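Local coordinates for protein aspartate semialdehyde dehydrogenase (Francisella tularensis subsp. tularensis, PDB 4WOJ) that probably catalyses the NADPH-dependent reductive dephosphorylation of L-aspartyl-4-phosphate to L-aspartate-semialdehyde, a step in lysine, methionine and threonine biosynthesis, at residues E86-L91 / K133-G138; T114-P119 / R362-I367. All coordinates share one frame; numbering follows the deposited sequence.

Interaction 1: E86-L91 / K133-G138; sequences EIHHKL and KKDFIG
His88 and Asp135 make the one contact between 86-91 and 133-138, and it falls at the first residue of strand 135-138. The two side chains reach for each other from opposite directions; His88 CA and Asp135 CA are 10.1 Å apart. His88 NE2 donates to Asp135 OD1 at 3.2 Å, a rather long bond with an angle of 150° at the hydrogen. The carboxylate meets the rim of the imidazole, but the two planes are turned 56° from one another, and the nitrogen approaches OD1 from the syn side, well out of the carboxylate plane. With CG anti to the backbone N (chi1 171°), the His88 ring is carried off the helix toward the strand. OD1 also takes a salt bridge from Arg92, one turn further along the same helix and the stronger partner, which probably helps keep this buried carboxylate ionised. One residue on, Phe136 packs against Ile125, Ala128 and Ile129 of helix 118-130; Ile137 then touches Leu107, a loop residue that His88 also meets. Trp100, on the neighbouring strand 99-102, lies edge-to-face with the His88 ring; helix 81-93 packs beside these strands of the parallel Rossmann-type sheet.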
loop_
_atom_site.group_PDB
_atom_site.type_symbol
_atom_site.label_atom_id
_atom_site.label_comp_id
_atom_site.label_asym_id
_atom_site.label_seq_id
_atom_site.Cartn_x
_atom_site.Cartn_y
_atom_site.Cartn_z
ATOM N N GLU B 86 -5.362 -22.689 -25.329
ATOM C CA GLU B 86 -5.254 -23.185 -26.682
ATOM C C GLU B 86 -4.848 -24.649 -26.657
ATOM O O GLU B 86 -5.356 -25.463 -27.409
ATOM C CB GLU B 86 -4.190 -22.371 -27.424
ATOM C CG GLU B 86 -3.705 -22.961 -28.746
ATOM C CD GLU B 86 -4.295 -22.245 -29.934
ATOM O OE1 GLU B 86 -4.398 -20.998 -29.881
ATOM O OE2 GLU B 86 -4.671 -22.930 -30.911
ATOM N N ILE B 87 -3.931 -24.986 -25.769
ATOM C CA ILE B 87 -3.091 -26.146 -26.035
ATOM C C ILE B 87 -3.193 -27.300 -25.101
ATOM O O ILE B 87 -2.950 -28.427 -25.526
ATOM C CB ILE B 87 -1.611 -25.754 -26.107
ATOM C CG1 ILE B 87 -1.295 -25.393 -27.541
ATOM C CG2 ILE B 87 -0.719 -26.921 -25.708
ATOM C CD1 ILE B 87 -0.197 -24.386 -27.673
ATOM N N HIS B 88 -3.485 -27.033 -23.838
ATOM C CA HIS B 88 -3.498 -28.110 -22.873
ATOM C C HIS B 88 -4.565 -29.153 -23.226
ATOM O O HIS B 88 -4.297 -30.353 -23.150
ATOM C CB HIS B 88 -3.682 -27.546 -21.470
ATOM C CG HIS B 88 -3.924 -28.582 -20.425
ATOM N ND1 HIS B 88 -5.189 -28.948 -20.035
ATOM C CD2 HIS B 88 -3.067 -29.322 -19.679
ATOM C CE1 HIS B 88 -5.106 -29.888 -19.107
ATOM N NE2 HIS B 88 -3.826 -30.134 -18.876
ATOM N N HIS B 89 -5.748 -28.699 -23.627
ATOM C CA HIS B 89 -6.850 -29.616 -23.942
ATOM C C HIS B 89 -6.561 -30.465 -25.185
ATOM O O HIS B 89 -6.878 -31.663 -25.205
ATOM C CB HIS B 89 -8.179 -28.868 -24.097
ATOM C CG HIS B 89 -8.239 -27.986 -25.304
ATOM N ND1 HIS B 89 -7.661 -26.733 -25.343
ATOM C CD2 HIS B 89 -8.805 -28.180 -26.519
ATOM C CE1 HIS B 89 -7.882 -26.189 -26.527
ATOM N NE2 HIS B 89 -8.571 -27.047 -27.259
ATOM N N LYS B 90 -5.954 -29.846 -26.195
ATOM C CA LYS B 90 -5.511 -30.565 -27.409
ATOM C C LYS B 90 -4.574 -31.737 -27.118
ATOM O O LYS B 90 -4.660 -32.781 -27.764
ATOM C CB LYS B 90 -4.791 -29.625 -28.374
ATOM C CG LYS B 90 -5.684 -28.611 -29.069
ATOM C CD LYS B 90 -4.890 -27.825 -30.109
ATOM C CE LYS B 90 -5.456 -26.437 -30.389
ATOM N NZ LYS B 90 -6.945 -26.336 -30.419
ATOM N N LEU B 91 -3.672 -31.545 -26.160
ATOM C CA LEU B 91 -2.761 -32.597 -25.728
ATOM C C LEU B 91 -3.479 -33.751 -25.050
ATOM O O LEU B 91 -3.166 -34.906 -25.310
ATOM C CB LEU B 91 -1.694 -32.047 -24.779
ATOM C CG LEU B 91 -0.691 -31.086 -25.422
ATOM C CD1 LEU B 91 0.088 -30.326 -24.360
ATOM C CD2 LEU B 91 0.258 -31.835 -26.351
ATOM N N LYS B 133 -2.385 -38.600 -10.962
ATOM C CA LYS B 133 -2.708 -37.216 -11.328
ATOM C C LYS B 133 -1.535 -36.574 -12.026
ATOM O O LYS B 133 -0.383 -36.858 -11.732
ATOM C CB LYS B 133 -3.118 -36.408 -10.113
ATOM C CG LYS B 133 -4.591 -36.524 -9.794
ATOM C CD LYS B 133 -4.781 -36.335 -8.319
ATOM C CE LYS B 133 -6.203 -35.945 -8.000
ATOM N NZ LYS B 133 -6.328 -35.552 -6.572
ATOM N N LYS B 134 -1.845 -35.734 -13.011
ATOM C CA LYS B 134 -0.830 -35.205 -13.913
ATOM C C LYS B 134 -0.752 -33.677 -14.014
ATOM O O LYS B 134 0.116 -33.143 -14.751
ATOM C CB LYS B 134 -1.036 -35.782 -15.329
ATOM C CG LYS B 134 -1.276 -37.276 -15.389
ATOM C CD LYS B 134 -0.001 -38.074 -15.195
ATOM C CE LYS B 134 -0.281 -39.438 -14.587
ATOM N NZ LYS B 134 0.912 -40.021 -13.925
ATOM N N ASP B 135 -1.654 -32.963 -13.345
ATOM C CA ASP B 135 -1.714 -31.492 -13.478
ATOM C C ASP B 135 -1.378 -30.755 -12.187
ATOM O O ASP B 135 -2.090 -30.841 -11.184
ATOM C CB ASP B 135 -3.093 -31.037 -13.966
ATOM C CG ASP B 135 -3.329 -31.349 -15.441
ATOM O OD1 ASP B 135 -2.344 -31.306 -16.236
ATOM O OD2 ASP B 135 -4.503 -31.607 -15.819
ATOM N N PHE B 136 -0.290 -29.998 -12.247
ATOM C CA PHE B 136 0.282 -29.344 -11.080
ATOM C C PHE B 136 0.505 -27.880 -11.366
ATOM O O PHE B 136 1.349 -27.506 -12.189
ATOM C CB PHE B 136 1.569 -30.048 -10.673
ATOM C CG PHE B 136 1.350 -31.478 -10.234
ATOM C CD1 PHE B 136 1.228 -32.480 -11.174
ATOM C CD2 PHE B 136 1.213 -31.800 -8.912
ATOM C CE1 PHE B 136 0.990 -33.779 -10.803
ATOM C CE2 PHE B 136 0.980 -33.106 -8.519
ATOM C CZ PHE B 136 0.861 -34.101 -9.470
ATOM N N ILE B 137 -0.271 -27.051 -10.678
ATOM C CA ILE B 137 -0.405 -25.641 -11.002
ATOM C C ILE B 137 0.056 -24.748 -9.847
ATOM O O ILE B 137 -0.267 -25.004 -8.685
ATOM C CB ILE B 137 -1.848 -25.274 -11.315
ATOM C CG1 ILE B 137 -2.561 -26.397 -12.072
ATOM C CG2 ILE B 137 -1.878 -24.009 -12.125
ATOM C CD1 ILE B 137 -1.938 -26.776 -13.407
ATOM N N GLY B 138 0.842 -23.726 -10.181
ATOM C CA GLY B 138 1.325 -22.759 -9.196
ATOM C C GLY B 138 0.171 -21.865 -8.815
ATOM O O GLY B 138 -0.687 -21.558 -9.666
#

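Interaction 2: T114-P119 / R362-I367; sequences TLVLDP and RRVLNI
Arg363 NH2 reaches Asp118 OD2 at 2.7 Å, the shorter arm of a two-pronged salt bridge. The other arm is Arg363 NE to Asp118 OD1 at 2.8 Å, and both bonds are nearly straight. The arginine thus grips the carboxylate side-on, one nitrogen to each oxygen, each oxygen using its syn lone pair. Guanidinium and carboxylate are almost coplanar, 7° apart, which fixes the rotation of both flat groups. A bend in the arginine chain at chi3 (61°) folds the guanidinium round to the acid, and Asp118 OD1 settles against the aliphatic part as well, 3.4 Å from Arg363 CB. Asp118 is the first residue of helix 118-130, following Leu117 at the N-cap, and its charge would probably suit that helix end.

Beside the salt bridge the contact turns apolar. Val116 and Val364 cross at about a right angle, with Val116 CG1 pressed to Val364 CG2 at 3.5 Å. On the next turn of the helix, Ile367 brings only its CD1 methyl to the segment 114-119, touching Asp118 CB at 4.0 Å. Trp303 touches both Arg363 and Pro119, while the side chain of Asn121 bonds Leu115 O and Leu117 N, bracing the passage from strand to helix. Helix 354-369 thus packs over the junction of strand 113-116 with helix 118-130: Val364 leans on Ile125, Ile367 on His122 and Ile129, and Arg362 and Leu365 on helix 18-30.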
loop_
_atom_site.group_PDB
_atom_site.type_symbol
_atom_site.label_atom_id
_atom_site.label_comp_id
_atom_site.label_asym_id
_atom_site.label_seq_id
_atom_site.Cartn_x
_atom_site.Cartn_y
_atom_site.Cartn_z
ATOM N N THR B 114 -3.734 -30.178 -8.907
ATOM C CA THR B 114 -3.161 -29.981 -7.572
ATOM C C THR B 114 -2.397 -28.660 -7.587
ATOM O O THR B 114 -1.623 -28.377 -8.523
ATOM C CB THR B 114 -2.225 -31.126 -7.173
ATOM O OG1 THR B 114 -2.888 -32.386 -7.362
ATOM C CG2 THR B 114 -1.811 -31.004 -5.724
ATOM N N LEU B 115 -2.693 -27.807 -6.608
ATOM C CA LEU B 115 -2.007 -26.520 -6.471
ATOM C C LEU B 115 -0.708 -26.822 -5.751
ATOM O O LEU B 115 -0.747 -27.579 -4.757
ATOM C CB LEU B 115 -2.811 -25.506 -5.662
ATOM C CG LEU B 115 -3.930 -24.767 -6.399
ATOM C CD1 LEU B 115 -4.803 -23.948 -5.456
ATOM C CD2 LEU B 115 -3.357 -23.851 -7.454
ATOM N N VAL B 116 0.421 -26.275 -6.239
ATOM C CA VAL B 116 1.710 -26.612 -5.631
ATOM C C VAL B 116 2.332 -25.504 -4.767
ATOM O O VAL B 116 2.567 -24.378 -5.211
ATOM C CB VAL B 116 2.781 -27.082 -6.670
ATOM C CG1 VAL B 116 2.300 -28.336 -7.381
ATOM C CG2 VAL B 116 3.105 -26.009 -7.683
ATOM N N LEU B 117 2.617 -25.859 -3.522
ATOM C CA LEU B 117 3.419 -25.030 -2.640
ATOM C C LEU B 117 3.982 -25.970 -1.568
ATOM O O LEU B 117 3.445 -26.107 -0.453
ATOM C CB LEU B 117 2.589 -23.904 -2.048
ATOM C CG LEU B 117 3.327 -22.851 -1.210
ATOM C CD1 LEU B 117 4.306 -22.079 -2.039
ATOM C CD2 LEU B 117 2.312 -21.899 -0.596
ATOM N N ASP B 118 5.075 -26.619 -1.926
ATOM C CA ASP B 118 5.493 -27.841 -1.247
ATOM C C ASP B 118 5.964 -27.652 0.204
ATOM O O ASP B 118 5.894 -28.590 0.970
ATOM C CB ASP B 118 6.575 -28.564 -2.040
ATOM C CG ASP B 118 7.894 -27.814 -2.017
ATOM O OD1 ASP B 118 8.061 -26.900 -2.856
ATOM O OD2 ASP B 118 8.731 -28.104 -1.145
ATOM N N PRO B 119 6.427 -26.452 0.592
ATOM C CA PRO B 119 6.658 -26.309 2.037
ATOM C C PRO B 119 5.365 -26.404 2.861
ATOM O O PRO B 119 5.414 -26.425 4.087
ATOM C CB PRO B 119 7.267 -24.909 2.152
ATOM C CG PRO B 119 7.868 -24.674 0.828
ATOM C CD PRO B 119 6.869 -25.253 -0.125
ATOM N N ARG B 362 9.606 -24.986 -10.201
ATOM C CA ARG B 362 10.913 -25.652 -10.117
ATOM C C ARG B 362 10.927 -26.755 -9.094
ATOM O O ARG B 362 11.451 -27.823 -9.335
ATOM C CB ARG B 362 12.018 -24.661 -9.745
ATOM C CG ARG B 362 13.418 -25.246 -9.825
ATOM C CD ARG B 362 14.495 -24.290 -9.280
ATOM N NE ARG B 362 14.495 -24.190 -7.817
ATOM C CZ ARG B 362 14.986 -25.106 -6.977
ATOM N NH1 ARG B 362 14.936 -24.912 -5.670
ATOM N NH2 ARG B 362 15.525 -26.215 -7.428
ATOM N N ARG B 363 10.358 -26.503 -7.938
ATOM C CA ARG B 363 10.431 -27.478 -6.859
ATOM C C ARG B 363 9.507 -28.698 -7.069
ATOM O O ARG B 363 9.817 -29.805 -6.660
ATOM C CB ARG B 363 10.160 -26.782 -5.511
ATOM C CG ARG B 363 11.295 -25.822 -5.088
ATOM C CD ARG B 363 10.919 -25.054 -3.821
ATOM N NE ARG B 363 10.695 -26.012 -2.750
ATOM C CZ ARG B 363 11.604 -26.387 -1.859
ATOM N NH1 ARG B 363 12.843 -25.869 -1.840
ATOM N NH2 ARG B 363 11.275 -27.267 -0.949
ATOM N N VAL B 364 8.372 -28.501 -7.714
ATOM C CA VAL B 364 7.475 -29.613 -7.977
ATOM C C VAL B 364 8.001 -30.452 -9.134
ATOM O O VAL B 364 7.885 -31.682 -9.136
ATOM C CB VAL B 364 6.034 -29.159 -8.190
ATOM C CG1 VAL B 364 5.803 -28.489 -9.533
ATOM C CG2 VAL B 364 5.088 -30.353 -7.969
ATOM N N LEU B 365 8.639 -29.798 -10.095
ATOM C CA LEU B 365 9.379 -30.517 -11.130
ATOM C C LEU B 365 10.313 -31.546 -10.521
ATOM O O LEU B 365 10.349 -32.692 -10.968
ATOM C CB LEU B 365 10.198 -29.542 -11.969
ATOM C CG LEU B 365 11.088 -30.173 -13.037
ATOM C CD1 LEU B 365 10.289 -30.984 -14.044
ATOM C CD2 LEU B 365 11.924 -29.110 -13.756
ATOM N N ASN B 366 11.043 -31.128 -9.488
ATOM C CA ASN B 366 11.969 -32.000 -8.780
ATOM C C ASN B 366 11.346 -33.172 -8.083
ATOM O O ASN B 366 11.959 -34.240 -8.003
ATOM C CB ASN B 366 12.771 -31.214 -7.767
ATOM C CG ASN B 366 13.870 -30.406 -8.418
ATOM O OD1 ASN B 366 14.277 -30.681 -9.530
ATOM N ND2 ASN B 366 14.325 -29.379 -7.739
ATOM N N ILE B 367 10.147 -32.967 -7.556
ATOM C CA ILE B 367 9.389 -34.020 -6.890
ATOM C C ILE B 367 8.909 -35.032 -7.929
ATOM O O ILE B 367 8.995 -36.217 -7.728
ATOM C CB ILE B 367 8.203 -33.422 -6.121
ATOM C CG1 ILE B 367 8.726 -32.578 -4.949
ATOM C CG2 ILE B 367 7.290 -34.506 -5.557
ATOM C CD1 ILE B 367 7.691 -31.633 -4.367
#

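In the fold
From the N terminus the chain passes helix 81-93, strand 113-116, helix 118-130 and strand 135-138 before crossing the dimerisation region and returning as helix 354-369. Interaction 1 closes a loop of 41 residues within the nucleotide-binding domain, tying a helix to a strand of its sheet. Interaction 2 closes one of 242, bringing the C-terminal helix back to that sheet after the second domain has been built. The two cross, since 114-119 falls between 86-91 and 133-138 while its partner 362-367 lies beyond both. Their meeting point is the pair of neighbouring parallel strands at one side of the sheet, where Ile137 O and Val116 N, 2.8 Å apart, probably share a hydrogen bond and Phe136 packs on Val116.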